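Cyclopenase asqI (Emericella nidulans, PDB 5YY3) catalyses the zinc-dependent conversion of 4'-methoxycyclopenin into 4'-methoxyviridicatin, with release of methyl isocyanate, in the biosynthesis of the aspoquinolone mycotoxins. Local coordinates at residues G211-F214 / L215-S219; G328-D332 / A333-S337; A300-K304 / G305-T309. All blocks are in the same frame, centred on the assembly; numbering follows the deposited sequence.

Interaction 1: residues G211-F214 / L215-S219; sequences GEVF and LYVHS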
ATOM      1  N   GLY A 211      -9.056 -41.598   5.031  1.00 30.23           N
ATOM      2  CA  GLY A 211      -8.025 -40.950   4.247  1.00 32.60           C
ATOM      3  C   GLY A 211      -8.609 -40.038   3.198  1.00 31.96           C
ATOM      4  O   GLY A 211      -8.070 -38.974   2.913  1.00 27.43           O
ATOM      5  N   GLU A 212      -9.719 -40.473   2.622  1.00 32.28           N
ATOM      6  CA  GLU A 212     -10.444 -39.704   1.622  1.00 31.47           C
ATOM      7  C   GLU A 212     -10.999 -38.418   2.203  1.00 27.37           C
ATOM      8  O   GLU A 212     -10.840 -37.345   1.636  1.00 30.73           O
ATOM      9  CB  GLU A 212     -11.580 -40.541   1.065  1.00 35.11           C
ATOM     10  CG  GLU A 212     -11.896 -40.263  -0.363  1.00 32.79           C
ATOM     11  CD  GLU A 212     -13.020 -41.127  -0.843  1.00 42.88           C
ATOM     12  OE1 GLU A 212     -14.192 -40.756  -0.602  1.00 37.84           O
ATOM     13  OE2 GLU A 212     -12.718 -42.194  -1.421  1.00 47.80           O
ATOM     14  N   VAL A 213     -11.662 -38.555   3.344  1.00 27.93           N
ATOM     15  CA  VAL A 213     -12.182 -37.436   4.111  1.00 24.53           C
ATOM     16  C   VAL A 213     -11.096 -36.448   4.585  1.00 29.41           C
ATOM     17  O   VAL A 213     -11.252 -35.233   4.460  1.00 25.40           O
ATOM     18  CB  VAL A 213     -12.957 -37.970   5.322  1.00 28.15           C
ATOM     19  CG1 VAL A 213     -13.183 -36.892   6.345  1.00 33.76           C
ATOM     20  CG2 VAL A 213     -14.282 -38.572   4.861  1.00 32.78           C
ATOM     21  N   PHE A 214     -10.015 -36.979   5.145  1.00 27.57           N
ATOM     22  CA  PHE A 214      -8.865 -36.193   5.578  1.00 26.33           C
ATOM     23  C   PHE A 214      -8.381 -35.267   4.458  1.00 25.95           C
ATOM     24  O   PHE A 214      -8.296 -34.059   4.634  1.00 26.61           O
ATOM     25  CB  PHE A 214      -7.742 -37.140   6.044  1.00 26.63           C
ATOM     26  CG  PHE A 214      -6.407 -36.478   6.235  1.00 27.18           C
ATOM     27  CD1 PHE A 214      -6.118 -35.792   7.399  1.00 28.43           C
ATOM     28  CD2 PHE A 214      -5.427 -36.567   5.259  1.00 27.00           C
ATOM     29  CE1 PHE A 214      -4.883 -35.185   7.579  1.00 27.94           C
ATOM     30  CE2 PHE A 214      -4.190 -35.959   5.440  1.00 27.31           C
ATOM     31  CZ  PHE A 214      -3.922 -35.270   6.600  1.00 22.43           C
ATOM     32  N   LEU A 215      -8.093 -35.845   3.301  1.00 25.96           N
ATOM     33  CA  LEU A 215      -7.563 -35.102   2.166  1.00 24.78           C
ATOM     34  C   LEU A 215      -8.574 -34.099   1.606  1.00 26.17           C
ATOM     35  O   LEU A 215      -8.232 -32.958   1.274  1.00 25.20           O
ATOM     36  CB  LEU A 215      -7.138 -36.091   1.078  1.00 27.29           C
ATOM     37  CG  LEU A 215      -5.738 -35.963   0.484  1.00 30.06           C
ATOM     38  CD1 LEU A 215      -4.706 -35.597   1.548  1.00 28.05           C
ATOM     39  CD2 LEU A 215      -5.360 -37.277  -0.211  1.00 27.99           C
ATOM     40  N   TYR A 216      -9.827 -34.533   1.500  1.00 24.42           N
ATOM     41  CA  TYR A 216     -10.881 -33.697   0.946  1.00 23.06           C
ATOM     42  C   TYR A 216     -11.202 -32.461   1.798  1.00 25.62           C
ATOM     43  O   TYR A 216     -11.321 -31.345   1.275  1.00 25.22           O
ATOM     44  CB  TYR A 216     -12.144 -34.515   0.764  1.00 23.60           C
ATOM     45  CG  TYR A 216     -13.313 -33.668   0.358  1.00 27.71           C
ATOM     46  CD1 TYR A 216     -13.390 -33.150  -0.922  1.00 24.74           C
ATOM     47  CD2 TYR A 216     -14.328 -33.361   1.259  1.00 29.81           C
ATOM     48  CE1 TYR A 216     -14.435 -32.376  -1.299  1.00 29.37           C
ATOM     49  CE2 TYR A 216     -15.394 -32.581   0.884  1.00 28.49           C
ATOM     50  CZ  TYR A 216     -15.444 -32.102  -0.407  1.00 31.14           C
ATOM     51  OH  TYR A 216     -16.485 -31.316  -0.829  1.00 35.94           O
ATOM     52  N   VAL A 217     -11.360 -32.660   3.100  1.00 22.88           N
ATOM     53  CA  VAL A 217     -11.650 -31.561   4.008  1.00 22.00           C
ATOM     54  C   VAL A 217     -10.528 -30.529   3.980  1.00 27.29           C
ATOM     55  O   VAL A 217     -10.774 -29.326   3.836  1.00 24.82           O
ATOM     56  CB  VAL A 217     -11.846 -32.070   5.441  1.00 24.54           C
ATOM     57  CG1 VAL A 217     -11.861 -30.920   6.426  1.00 24.03           C
ATOM     58  CG2 VAL A 217     -13.132 -32.892   5.530  1.00 26.96           C
ATOM     59  N   HIS A 218      -9.290 -30.999   4.077  1.00 25.26           N
ATOM     60  CA  HIS A 218      -8.159 -30.090   4.034  1.00 26.29           C
ATOM     61  C   HIS A 218      -7.992 -29.412   2.676  1.00 23.46           C
ATOM     62  O   HIS A 218      -7.643 -28.234   2.619  1.00 27.00           O
ATOM     63  CB  HIS A 218      -6.884 -30.821   4.430  1.00 23.90           C
ATOM     64  CG  HIS A 218      -6.804 -31.098   5.891  1.00 26.33           C
ATOM     65  ND1 HIS A 218      -7.322 -32.243   6.460  1.00 33.84           N
ATOM     66  CD2 HIS A 218      -6.324 -30.351   6.913  1.00 28.94           C
ATOM     67  CE1 HIS A 218      -7.133 -32.202   7.768  1.00 36.62           C
ATOM     68  NE2 HIS A 218      -6.525 -31.069   8.068  1.00 41.02           N
ATOM     69  N   SER A 219      -8.237 -30.135   1.589  1.00 22.92           N
ATOM     70  CA  SER A 219      -8.145 -29.513   0.264  1.00 26.00           C
ATOM     71  C   SER A 219      -9.256 -28.499   0.041  1.00 26.68           C
ATOM     72  O   SER A 219      -9.082 -27.493  -0.638  1.00 20.58           O
ATOM     73  CB  SER A 219      -8.202 -30.555  -0.847  1.00 23.20           C
ATOM     74  OG  SER A 219      -8.214 -29.903  -2.107  1.00 29.37           O
TER
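The carbonyl oxygen Phe214 O takes two N-H groups of one residue, His218. The imidazole ND1 of His218 donates to Phe214 O at 2.8 Å, with an N-H...O angle of 161°, while the helical amide His218 N reaches Phe214 O at 3.3 Å. The two donors come in from opposite faces of the carbonyl plane. Relative to the imidazole, the oxygen lies at the ring edge, practically in the ring plane, as expected for a donor N-H directed at its acceptor. The side chain gets there because His218 CG stands beside its own backbone N, opposite the carbonyl carbon (chi1 -74°), which folds the ring back along the helix by one turn.

The same turn brings the two rings together. CE1 of His218 lies 3.7 Å from CE1 of Phe214, with ND1 over one face of the phenyl ring; the planes are inclined at 50°, so the pair is oblique. On another part of the phenyl ring, CD1 of Leu215 packs 3.9 Å from CD2 of Phe214. Val213 and Val217 run side by side, Val213 CG1 lying 4.1 Å from Val217 CG2, and both touch Trp189 of helix 180-193.

His218 is one of three zinc ligands, with His186 and His190 of helix 180-193. ND1 is spent as a donor to a backbone carbonyl, and the bond, made in the ring plane, restrains the rotation of the ring, which is consistent with NE2 being the nitrogen that binds zinc. The carbonyl would also be expected to make the imidazole somewhat more electron-rich.

Interaction 2: residues G328-D332 / A333-S337; sequences GGILD and AQYPS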
ATOM      1  N   GLY A 328      -4.269 -40.394   1.448  1.00 29.52           N
ATOM      2  CA  GLY A 328      -4.691 -39.645   2.619  1.00 25.37           C
ATOM      3  C   GLY A 328      -4.462 -40.430   3.892  1.00 26.83           C
ATOM      4  O   GLY A 328      -3.953 -39.890   4.884  1.00 27.53           O
ATOM      5  N   GLY A 329      -4.829 -41.711   3.864  1.00 26.22           N
ATOM      6  CA  GLY A 329      -4.660 -42.580   5.015  1.00 28.52           C
ATOM      7  C   GLY A 329      -3.209 -42.724   5.460  1.00 27.09           C
ATOM      8  O   GLY A 329      -2.899 -42.640   6.649  1.00 28.52           O
ATOM      9  N   ILE A 330      -2.308 -42.935   4.509  1.00 24.36           N
ATOM     10  CA  ILE A 330      -0.910 -43.104   4.849  1.00 24.62           C
ATOM     11  C   ILE A 330      -0.303 -41.799   5.388  1.00 28.31           C
ATOM     12  O   ILE A 330       0.431 -41.821   6.380  1.00 31.96           O
ATOM     13  CB  ILE A 330      -0.134 -43.635   3.638  1.00 25.85           C
ATOM     14  CG1 ILE A 330      -0.460 -45.123   3.478  1.00 25.43           C
ATOM     15  CG2 ILE A 330       1.375 -43.389   3.797  1.00 26.38           C
ATOM     16  CD1 ILE A 330       0.080 -45.772   2.232  1.00 28.12           C
ATOM     17  N   LEU A 331      -0.628 -40.669   4.758  1.00 27.24           N
ATOM     18  CA  LEU A 331      -0.219 -39.349   5.256  1.00 25.38           C
ATOM     19  C   LEU A 331      -0.583 -39.167   6.728  1.00 27.11           C
ATOM     20  O   LEU A 331       0.157 -38.534   7.483  1.00 25.66           O
ATOM     21  CB  LEU A 331      -0.864 -38.228   4.428  1.00 26.08           C
ATOM     22  CG  LEU A 331      -0.211 -37.948   3.069  1.00 21.13           C
ATOM     23  CD1 LEU A 331      -1.061 -37.016   2.210  1.00 21.28           C
ATOM     24  CD2 LEU A 331       1.216 -37.407   3.254  1.00 21.13           C
ATOM     25  N   ASP A 332      -1.716 -39.741   7.132  1.00 26.48           N
ATOM     26  CA  ASP A 332      -2.192 -39.595   8.502  1.00 27.55           C
ATOM     27  C   ASP A 332      -1.910 -40.842   9.346  1.00 27.10           C
ATOM     28  O   ASP A 332      -2.476 -40.994  10.433  1.00 27.62           O
ATOM     29  CB  ASP A 332      -3.685 -39.276   8.497  1.00 25.36           C
ATOM     30  CG  ASP A 332      -4.190 -38.774   9.837  1.00 31.10           C
ATOM     31  OD1 ASP A 332      -3.624 -37.791  10.375  1.00 30.98           O
ATOM     32  OD2 ASP A 332      -5.163 -39.366  10.355  1.00 37.66           O
ATOM     33  N   ALA A 333      -1.026 -41.713   8.844  1.00 31.17           N
ATOM     34  CA  ALA A 333      -0.579 -42.950   9.538  1.00 29.96           C
ATOM     35  C   ALA A 333      -1.716 -43.835  10.038  1.00 31.31           C
ATOM     36  O   ALA A 333      -1.681 -44.360  11.152  1.00 35.87           O
ATOM     37  CB  ALA A 333       0.334 -42.616  10.705  1.00 21.45           C
ATOM     38  N   GLN A 334      -2.718 -44.025   9.203  1.00 27.32           N
ATOM     39  CA  GLN A 334      -3.809 -44.926   9.559  1.00 35.56           C
ATOM     40  C   GLN A 334      -3.593 -46.342   9.098  1.00 36.09           C
ATOM     41  O   GLN A 334      -4.425 -46.924   8.433  1.00 37.48           O
ATOM     42  CB  GLN A 334      -5.097 -44.353   9.020  1.00 34.69           C
ATOM     43  CG  GLN A 334      -5.182 -43.037   9.651  1.00 41.90           C
ATOM     44  CD  GLN A 334      -6.478 -42.406   9.455  1.00 42.11           C
ATOM     45  OE1 GLN A 334      -6.955 -42.241   8.326  1.00 48.67           O
ATOM     46  NE2 GLN A 334      -7.077 -42.004  10.559  1.00 43.90           N
ATOM     47  N   TYR A 335      -2.448 -46.879   9.479  1.00 34.75           N
ATOM     48  CA  TYR A 335      -2.077 -48.215   9.076  1.00 40.44           C
ATOM     49  C   TYR A 335      -3.018 -49.307   9.622  1.00 41.89           C
ATOM     50  O   TYR A 335      -3.291 -50.260   8.907  1.00 44.43           O
ATOM     51  CB  TYR A 335      -0.631 -48.478   9.473  1.00 36.77           C
ATOM     52  CG  TYR A 335       0.351 -47.509   8.826  1.00 33.59           C
ATOM     53  CD1 TYR A 335       0.643 -47.597   7.471  1.00 33.25           C
ATOM     54  CD2 TYR A 335       0.987 -46.509   9.572  1.00 30.91           C
ATOM     55  CE1 TYR A 335       1.539 -46.736   6.868  1.00 32.24           C
ATOM     56  CE2 TYR A 335       1.894 -45.636   8.973  1.00 29.62           C
ATOM     57  CZ  TYR A 335       2.160 -45.761   7.618  1.00 29.63           C
ATOM     58  OH  TYR A 335       3.047 -44.919   6.998  1.00 27.01           O
ATOM     59  N   PRO A 336      -3.546 -49.168  10.858  1.00 41.32           N
ATOM     60  CA  PRO A 336      -4.517 -50.200  11.262  1.00 41.36           C
ATOM     61  C   PRO A 336      -5.749 -50.300  10.346  1.00 46.60           C
ATOM     62  O   PRO A 336      -6.143 -51.402   9.965  1.00 48.53           O
ATOM     63  CB  PRO A 336      -4.925 -49.759  12.673  1.00 41.83           C
ATOM     64  CG  PRO A 336      -3.725 -49.060  13.190  1.00 40.32           C
ATOM     65  CD  PRO A 336      -3.140 -48.332  12.005  1.00 39.30           C
ATOM     66  N   SER A 337      -6.335 -49.169   9.976  1.00 47.08           N
ATOM     67  CA  SER A 337      -7.508 -49.172   9.103  1.00 41.60           C
ATOM     68  C   SER A 337      -7.167 -49.650   7.691  1.00 45.33           C
ATOM     69  O   SER A 337      -7.814 -50.547   7.147  1.00 49.02           O
ATOM     70  CB  SER A 337      -8.130 -47.777   9.048  1.00 45.49           C
ATOM     71  OG  SER A 337      -9.454 -47.831   8.546  1.00 58.26           O
TER
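A Schellman motif ends helix 323-331, with Ala333 as its C-prime residue at positive phi. Two backbone bonds define it. Gln334 N reaches back to Gly329 O at 2.9 Å in an almost straight bond (176°), whereas Ala333 N meets Ile330 O at 2.9 Å from above the carbonyl plane, 67° out of it. Gln334 then sits at the centre of an inverse gamma turn and occupies the N-cap position of helix 335-339.

Among the side chains, the CG2 branch of Ile330 approaches Tyr335 OH at 3.9 Å, and its CG1 is 4.3 Å from Tyr335 CE1, the two side chains crossing at about a right angle. Tyr335 OH itself is hydrogen-bonded to Gly353 O. The carboxylate of Asp332 stands near the Gln334 amide, the planes 72° apart, with Asp332 OD2 3.3 Å from Gln334 NE2 but poorly angled for a bond. Its firm partners are elsewhere: OD2 takes Tyr193 OH, and OD1 takes Asn357 ND2.

The turn packs on helix 210-231 through Asp332, which touches Phe214, and on helices 349-352 and 355-367 through Ile330 against Tyr352 and Asp332 against His356.

Interaction 3: residues A300-K304 / G305-T309; sequences AAIRK and GQFET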
ATOM      1  N   ALA A 300       7.226 -41.064  -4.584  1.00 24.99           N
ATOM      2  CA  ALA A 300       7.698 -42.128  -5.465  1.00 25.42           C
ATOM      3  C   ALA A 300       6.641 -43.211  -5.647  1.00 22.11           C
ATOM      4  O   ALA A 300       6.416 -43.704  -6.758  1.00 24.23           O
ATOM      5  CB  ALA A 300       8.995 -42.725  -4.908  1.00 21.87           C
ATOM      6  N   ALA A 301       6.004 -43.576  -4.540  1.00 22.57           N
ATOM      7  CA  ALA A 301       4.940 -44.571  -4.532  1.00 21.02           C
ATOM      8  C   ALA A 301       3.746 -44.162  -5.401  1.00 26.81           C
ATOM      9  O   ALA A 301       3.183 -44.982  -6.116  1.00 29.98           O
ATOM     10  CB  ALA A 301       4.480 -44.819  -3.107  1.00 24.89           C
ATOM     11  N   ILE A 302       3.346 -42.895  -5.320  1.00 27.73           N
ATOM     12  CA  ILE A 302       2.213 -42.406  -6.096  1.00 24.41           C
ATOM     13  C   ILE A 302       2.521 -42.458  -7.599  1.00 23.83           C
ATOM     14  O   ILE A 302       1.694 -42.888  -8.391  1.00 25.59           O
ATOM     15  CB  ILE A 302       1.821 -40.959  -5.674  1.00 24.76           C
ATOM     16  CG1 ILE A 302       1.158 -40.978  -4.294  1.00 21.75           C
ATOM     17  CG2 ILE A 302       0.896 -40.326  -6.711  1.00 24.77           C
ATOM     18  CD1 ILE A 302       0.933 -39.621  -3.670  1.00 22.50           C
ATOM     19  N   ARG A 303       3.709 -42.017  -7.988  1.00 19.94           N
ATOM     20  CA  ARG A 303       4.123 -42.109  -9.378  1.00 24.51           C
ATOM     21  C   ARG A 303       4.214 -43.580  -9.816  1.00 29.46           C
ATOM     22  O   ARG A 303       3.784 -43.941 -10.914  1.00 24.12           O
ATOM     23  CB  ARG A 303       5.469 -41.401  -9.579  1.00 23.03           C
ATOM     24  CG  ARG A 303       6.243 -41.806 -10.836  1.00 27.41           C
ATOM     25  CD  ARG A 303       5.461 -41.574 -12.124  1.00 28.86           C
ATOM     26  NE  ARG A 303       4.997 -40.197 -12.228  1.00 31.21           N
ATOM     27  CZ  ARG A 303       4.068 -39.775 -13.086  1.00 32.27           C
ATOM     28  NH1 ARG A 303       3.486 -40.629 -13.925  1.00 35.24           N
ATOM     29  NH2 ARG A 303       3.714 -38.495 -13.091  1.00 28.94           N
ATOM     30  N   LYS A 304       4.770 -44.433  -8.963  1.00 29.80           N
ATOM     31  CA  LYS A 304       4.941 -45.833  -9.352  1.00 29.67           C
ATOM     32  C   LYS A 304       3.596 -46.553  -9.320  1.00 31.46           C
ATOM     33  O   LYS A 304       3.396 -47.553 -10.014  1.00 35.45           O
ATOM     34  CB  LYS A 304       5.954 -46.541  -8.445  1.00 31.11           C
ATOM     35  CG  LYS A 304       6.163 -48.001  -8.788  1.00 33.68           C
ATOM     36  CD  LYS A 304       7.336 -48.581  -8.037  1.00 37.83           C
ATOM     37  CE  LYS A 304       7.671 -49.997  -8.518  1.00 39.15           C
ATOM     38  NZ  LYS A 304       9.079 -50.333  -8.155  1.00 45.58           N
ATOM     39  N   GLY A 305       2.668 -46.036  -8.522  1.00 27.81           N
ATOM     40  CA  GLY A 305       1.330 -46.602  -8.468  1.00 29.14           C
ATOM     41  C   GLY A 305       1.141 -47.717  -7.457  1.00 31.90           C
ATOM     42  O   GLY A 305       0.142 -48.422  -7.526  1.00 38.88           O
ATOM     43  N   GLN A 306       2.096 -47.882  -6.537  1.00 33.52           N
ATOM     44  CA  GLN A 306       2.013 -48.877  -5.457  1.00 34.88           C
ATOM     45  C   GLN A 306       2.561 -48.307  -4.164  1.00 33.51           C
ATOM     46  O   GLN A 306       3.507 -47.527  -4.191  1.00 31.76           O
ATOM     47  CB  GLN A 306       2.831 -50.154  -5.756  1.00 34.08           C
ATOM     48  CG  GLN A 306       2.981 -50.578  -7.201  1.00 43.66           C
ATOM     49  CD  GLN A 306       4.231 -51.434  -7.431  1.00 41.54           C
ATOM     50  OE1 GLN A 306       5.090 -51.571  -6.547  1.00 41.67           O
ATOM     51  NE2 GLN A 306       4.345 -51.986  -8.631  1.00 43.14           N
ATOM     52  N   PHE A 307       2.022 -48.743  -3.029  1.00 31.82           N
ATOM     53  CA  PHE A 307       2.724 -48.558  -1.759  1.00 30.23           C
ATOM     54  C   PHE A 307       3.311 -49.901  -1.293  1.00 40.27           C
ATOM     55  O   PHE A 307       2.590 -50.895  -1.175  1.00 39.09           O
ATOM     56  CB  PHE A 307       1.798 -47.966  -0.687  1.00 31.82           C
ATOM     57  CG  PHE A 307       1.599 -46.469  -0.807  1.00 32.48           C
ATOM     58  CD1 PHE A 307       2.447 -45.590  -0.156  1.00 27.23           C
ATOM     59  CD2 PHE A 307       0.581 -45.947  -1.590  1.00 28.82           C
ATOM     60  CE1 PHE A 307       2.278 -44.228  -0.266  1.00 29.11           C
ATOM     61  CE2 PHE A 307       0.402 -44.580  -1.704  1.00 30.12           C
ATOM     62  CZ  PHE A 307       1.252 -43.719  -1.045  1.00 27.62           C
ATOM     63  N   GLU A 308       4.617 -49.922  -1.031  1.00 37.74           N
ATOM     64  CA  GLU A 308       5.297 -51.146  -0.623  1.00 39.72           C
ATOM     65  C   GLU A 308       4.771 -51.671   0.700  1.00 41.92           C
ATOM     66  O   GLU A 308       4.483 -50.919   1.637  1.00 43.30           O
ATOM     67  CB  GLU A 308       6.816 -50.941  -0.524  1.00 37.45           C
ATOM     68  CG  GLU A 308       7.499 -50.703  -1.867  1.00 36.25           C
ATOM     69  CD  GLU A 308       7.091 -51.709  -2.925  1.00 42.36           C
ATOM     70  OE1 GLU A 308       7.145 -52.931  -2.648  1.00 47.36           O
ATOM     71  OE2 GLU A 308       6.700 -51.279  -4.038  1.00 39.42           O
ATOM     72  N   THR A 309       4.658 -52.990   0.743  1.00 48.71           N
ATOM     73  CA  THR A 309       4.187 -53.724   1.897  1.00 47.19           C
ATOM     74  C   THR A 309       5.432 -54.284   2.605  1.00 49.35           C
ATOM     75  O   THR A 309       6.538 -54.243   2.063  1.00 43.71           O
ATOM     76  CB  THR A 309       3.165 -54.825   1.436  1.00 52.41           C
ATOM     77  OG1 THR A 309       1.881 -54.218   1.219  1.00 52.20           O
ATOM     78  CG2 THR A 309       2.995 -55.969   2.432  1.00 56.27           C
TER
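Ala301 O receives the shortest bond of this helix end, from Gly305 N at 2.7 Å with an N-H...O angle of 135°; this is the last i to i+4 bond of the helix. A second amide, Gln306 N, reaches Ala301 O at 3.1 Å, but its angle of 130° makes that bond weak. This weak return of Gln306 N, with Gly305 at positive phi as the C-prime residue, fits a Schellman motif closing helix 288-304. Glycine suits the C-prime position: at these backbone angles a CB would be jammed against the carbonyl oxygen of Lys304.

Beyond the turn the chain doubles back so that Phe307 comes to rest against the helix. The methyl CB of Ala301 sits over one face of the phenyl ring, 3.8 Å from its centroid and 17° off the ring normal, which is a CH-pi contact. It is offset toward the rim, and the closest ring atom is CE1 of Phe307, 3.6 Å from that CB. Ile302 adds a looser contact, its CG1 lying 4.3 Å from CZ of Phe307 in an oblique approach. On the outer side, the extended Lys304 chain, whose CG is opposite its backbone N, runs obliquely across Gln306.

Phe307 also meets Tyr352 of helix 349-352 edge-to-face, while Ile302 packs on Val327 of helix 323-331 and on Leu406 of helix 391-410. Strand 306-307 pairs antiparallel with strand 316-317, and Arg303 of helix 288-304 makes a salt bridge to Asp296 of the second subunit. The helix end thus adjoins a small two-stranded sheet, three neighbouring helices and another chain.

Overall arrangement
Along the chain the order is interactions 1, 3, 2, in series with no nesting or crossing, and each joins two directly consecutive segments, through residues mostly three to five apart. Interaction 1 lies within helix 210-231 and closes no loop; residues 300-309 turn the end of helix 288-304 into strand 306-307, and residues 328-337 turn helix 323-331 into helix 335-339. Interaction 2 is the middle element in space: Leu215 CD1 lies 4.0 Å from Leu331 CD1, and Ile330 CD1 3.4 Å from Phe307 CD1. Interactions 1 and 3 do not touch, their nearest atoms about 8 Å apart. Helix 323-331 thus bridges helix 210-231, which carries the zinc ligand His218, and the helix end near the second subunit.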